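Local coordinates for formiminoglutamase (Trypanosoma cruzi, PDB 4MYN), which is an arginase-like manganese metalloenzyme, a formiminoglutamase that hydrolyses N-formimino-L-glutamate, at residues L149-P154 with A195-D200. The protein carries 2 engineered substitutions. Residues are numbered along the deposited sequence; the frame is centred on the assembly and turned at random.
Sequences LDVRPP and AQYVRD. With MN (manganese (II) ion), chain B.
V198 CG2, on helix 192-200, touches both L149 and V151: L149 CD1 and V151 CG1 each lie 4.1 Å from it. The side chains of V151 and V198 cross at about a right angle, and CG1 meets CG2. L149 carries its CG anti to the carbonyl carbon (chi1 -66°), and its extended chi2 of -170° sends CD1 on to the helix backbone, 3.4 Å from A195 N; although the CB of A195 points away from the loop, it still lies 4.2 Å from L149 CD1. V151 also meets the Y197 ring, whose CD1 comes obliquely to within 4.2 Å of V151 CB, and the same ring makes a cation-pi contact with R167. D150, between the two apolar residues, turns its carboxylate from the helix to manganese: OD2 binds the metal at 2.2 Å, while OD1 accepts a hydrogen bond from a metal-bound water. D146, D236 and the engineered H122 complete the protein ligands of this ion. In the arginase/deacetylase fold, the contact thus joins the metal-binding loop after strand 141-145 to helix 192-200, with L149, V151 and V198 also packing on E182 of strand 180-185, and L149 and A195 on L205 of strand 204-207, outermost in the sheet of this chain.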
ATOM      1  N   LEU A 149     -19.305  12.599   1.419  1.00 32.87           N
ATOM      2  CA  LEU A 149     -19.758  13.981   1.641  1.00 33.68           C
ATOM      3  C   LEU A 149     -20.387  14.196   3.025  1.00 37.92           C
ATOM      4  O   LEU A 149     -20.307  15.293   3.609  1.00 39.09           O
ATOM      5  CB  LEU A 149     -20.747  14.413   0.557  1.00 33.69           C
ATOM      6  CG  LEU A 149     -20.256  14.546  -0.879  1.00 37.08           C
ATOM      7  CD1 LEU A 149     -21.347  15.211  -1.702  1.00 35.45           C
ATOM      8  CD2 LEU A 149     -18.980  15.361  -0.938  1.00 33.89           C
ATOM      9  N   ASP A 150     -21.025  13.151   3.542  1.00 35.04           N
ATOM     10  CA  ASP A 150     -21.587  13.180   4.887  1.00 33.35           C
ATOM     11  C   ASP A 150     -22.645  14.265   5.049  1.00 36.19           C
ATOM     12  O   ASP A 150     -22.662  14.980   6.054  1.00 38.89           O
ATOM     13  CB  ASP A 150     -20.484  13.358   5.935  1.00 33.74           C
ATOM     14  CG  ASP A 150     -19.713  12.078   6.185  1.00 36.53           C
ATOM     15  OD1 ASP A 150     -19.730  11.187   5.302  1.00 32.26           O
ATOM     16  OD2 ASP A 150     -19.109  11.963   7.271  1.00 37.63           O
ATOM     17  N   VAL A 151     -23.512  14.374   4.048  1.00 33.87           N
ATOM     18  CA  VAL A 151     -24.668  15.264   4.109  1.00 39.96           C
ATOM     19  C   VAL A 151     -25.933  14.436   3.960  1.00 41.08           C
ATOM     20  O   VAL A 151     -26.992  14.936   3.556  1.00 41.85           O
ATOM     21  CB  VAL A 151     -24.624  16.392   3.051  1.00 36.83           C
ATOM     22  CG1 VAL A 151     -23.405  17.274   3.275  1.00 35.95           C
ATOM     23  CG2 VAL A 151     -24.656  15.829   1.624  1.00 39.15           C
ATOM     24  N   ARG A 152     -25.811  13.158   4.306  1.00 41.20           N
ATOM     25  CA  ARG A 152     -26.946  12.248   4.290  1.00 47.22           C
ATOM     26  C   ARG A 152     -28.069  12.761   5.178  1.00 45.54           C
ATOM     27  O   ARG A 152     -27.822  13.369   6.224  1.00 42.84           O
ATOM     28  CB  ARG A 152     -26.531  10.853   4.764  1.00 42.34           C
ATOM     29  CG  ARG A 152     -25.387  10.249   3.974  1.00 44.21           C
ATOM     30  CD  ARG A 152     -25.506   8.731   3.930  1.00 43.94           C
ATOM     31  NE  ARG A 152     -24.481   8.140   3.075  1.00 47.88           N
ATOM     32  CZ  ARG A 152     -24.676   7.775   1.811  1.00 54.44           C
ATOM     33  NH1 ARG A 152     -25.867   7.930   1.238  1.00 49.41           N
ATOM     34  NH2 ARG A 152     -23.677   7.246   1.115  1.00 55.57           N
ATOM     35  N   PRO A 153     -29.315  12.512   4.764  1.00 49.97           N
ATOM     36  CA  PRO A 153     -30.460  12.780   5.643  1.00 52.44           C
ATOM     37  C   PRO A 153     -30.391  11.935   6.922  1.00 55.22           C
ATOM     38  O   PRO A 153     -29.761  10.868   6.925  1.00 53.49           O
ATOM     39  CB  PRO A 153     -31.661  12.363   4.789  1.00 54.53           C
ATOM     40  CG  PRO A 153     -31.178  12.487   3.367  1.00 55.81           C
ATOM     41  CD  PRO A 153     -29.724  12.107   3.408  1.00 46.74           C
ATOM     42  N   PRO A 154     -31.027  12.412   8.005  1.00 56.24           N
ATOM     43  CA  PRO A 154     -31.107  11.678   9.277  1.00 57.75           C
ATOM     44  C   PRO A 154     -31.901  10.385   9.094  1.00 57.87           C
ATOM     45  O   PRO A 154     -32.460  10.167   8.019  1.00 54.71           O
ATOM     46  CB  PRO A 154     -31.896  12.630  10.187  1.00 55.94           C
ATOM     47  CG  PRO A 154     -31.879  13.962   9.502  1.00 61.88           C
ATOM     48  CD  PRO A 154     -31.788  13.672   8.041  1.00 59.90           C
ATOM     49  N   ALA A 195     -24.006  15.751  -3.776  1.00 29.83           N
ATOM     50  CA  ALA A 195     -23.166  16.777  -4.384  1.00 34.61           C
ATOM     51  C   ALA A 195     -24.015  18.010  -4.686  1.00 36.09           C
ATOM     52  O   ALA A 195     -23.617  19.134  -4.392  1.00 35.98           O
ATOM     53  CB  ALA A 195     -22.516  16.263  -5.647  1.00 31.79           C
ATOM     54  N   GLN A 196     -25.192  17.780  -5.264  1.00 32.81           N
ATOM     55  CA  GLN A 196     -26.148  18.860  -5.549  1.00 33.85           C
ATOM     56  C   GLN A 196     -26.464  19.693  -4.311  1.00 36.69           C
ATOM     57  O   GLN A 196     -26.441  20.923  -4.357  1.00 39.99           O
ATOM     58  CB  GLN A 196     -27.434  18.277  -6.142  1.00 38.53           C
ATOM     59  CG  GLN A 196     -28.572  19.263  -6.310  1.00 41.29           C
ATOM     60  CD  GLN A 196     -29.765  18.638  -6.994  1.00 41.06           C
ATOM     61  OE1 GLN A 196     -30.774  18.335  -6.354  1.00 42.81           O
ATOM     62  NE2 GLN A 196     -29.650  18.413  -8.299  1.00 41.07           N
ATOM     63  N   TYR A 197     -26.750  19.029  -3.200  1.00 35.80           N
ATOM     64  CA  TYR A 197     -27.032  19.738  -1.960  1.00 34.14           C
ATOM     65  C   TYR A 197     -25.868  20.640  -1.534  1.00 34.60           C
ATOM     66  O   TYR A 197     -26.059  21.787  -1.133  1.00 35.54           O
ATOM     67  CB  TYR A 197     -27.368  18.737  -0.856  1.00 36.15           C
ATOM     68  CG  TYR A 197     -27.659  19.371   0.477  1.00 43.13           C
ATOM     69  CD1 TYR A 197     -26.641  19.616   1.384  1.00 37.16           C
ATOM     70  CD2 TYR A 197     -28.959  19.717   0.835  1.00 45.52           C
ATOM     71  CE1 TYR A 197     -26.903  20.198   2.613  1.00 45.19           C
ATOM     72  CE2 TYR A 197     -29.229  20.294   2.057  1.00 45.86           C
ATOM     73  CZ  TYR A 197     -28.201  20.534   2.943  1.00 43.32           C
ATOM     74  OH  TYR A 197     -28.461  21.112   4.163  1.00 45.38           O
ATOM     75  N   VAL A 198     -24.652  20.117  -1.603  1.00 35.16           N
ATOM     76  CA  VAL A 198     -23.485  20.910  -1.237  1.00 35.27           C
ATOM     77  C   VAL A 198     -23.325  22.123  -2.154  1.00 33.02           C
ATOM     78  O   VAL A 198     -23.169  23.254  -1.689  1.00 34.25           O
ATOM     79  CB  VAL A 198     -22.189  20.069  -1.264  1.00 34.19           C
ATOM     80  CG1 VAL A 198     -20.991  20.945  -0.954  1.00 35.12           C
ATOM     81  CG2 VAL A 198     -22.287  18.938  -0.250  1.00 32.18           C
ATOM     82  N   ARG A 199     -23.365  21.885  -3.456  1.00 34.24           N
ATOM     83  CA  ARG A 199     -23.169  22.970  -4.411  1.00 35.05           C
ATOM     84  C   ARG A 199     -24.302  23.999  -4.317  1.00 40.13           C
ATOM     85  O   ARG A 199     -24.058  25.209  -4.404  1.00 35.37           O
ATOM     86  CB  ARG A 199     -22.989  22.424  -5.831  1.00 41.06           C
ATOM     87  CG  ARG A 199     -21.607  21.773  -6.043  1.00 45.04           C
ATOM     88  CD  ARG A 199     -21.511  20.931  -7.318  1.00 50.58           C
ATOM     89  NE  ARG A 199     -20.122  20.543  -7.598  1.00 53.84           N
ATOM     90  CZ  ARG A 199     -19.749  19.635  -8.503  1.00 50.73           C
ATOM     91  NH1 ARG A 199     -20.660  18.990  -9.224  1.00 51.01           N
ATOM     92  NH2 ARG A 199     -18.456  19.363  -8.678  1.00 46.96           N
ATOM     93  N   ASP A 200     -25.526  23.527  -4.096  1.00 37.94           N
ATOM     94  CA  ASP A 200     -26.663  24.446  -3.976  1.00 39.79           C
ATOM     95  C   ASP A 200     -26.495  25.362  -2.767  1.00 43.14           C
ATOM     96  O   ASP A 200     -27.027  26.476  -2.736  1.00 40.42           O
ATOM     97  CB  ASP A 200     -27.996  23.694  -3.922  1.00 41.24           C
ATOM     98  CG  ASP A 200     -28.481  23.262  -5.304  1.00 40.94           C
ATOM     99  OD1 ASP A 200     -27.869  23.672  -6.313  1.00 44.30           O
ATOM    100  OD2 ASP A 200     -29.469  22.498  -5.380  1.00 43.56           O
TER
HETATM  101 MN    MN B 400     -17.083  11.005   7.407  0.75 31.13          MN
HETATM  102  O   HOH W   1     -17.848   9.218   6.194  1.00 28.29           O
HETATM  103  O   HOH W   2     -18.206   9.280   8.551  1.00 37.69           O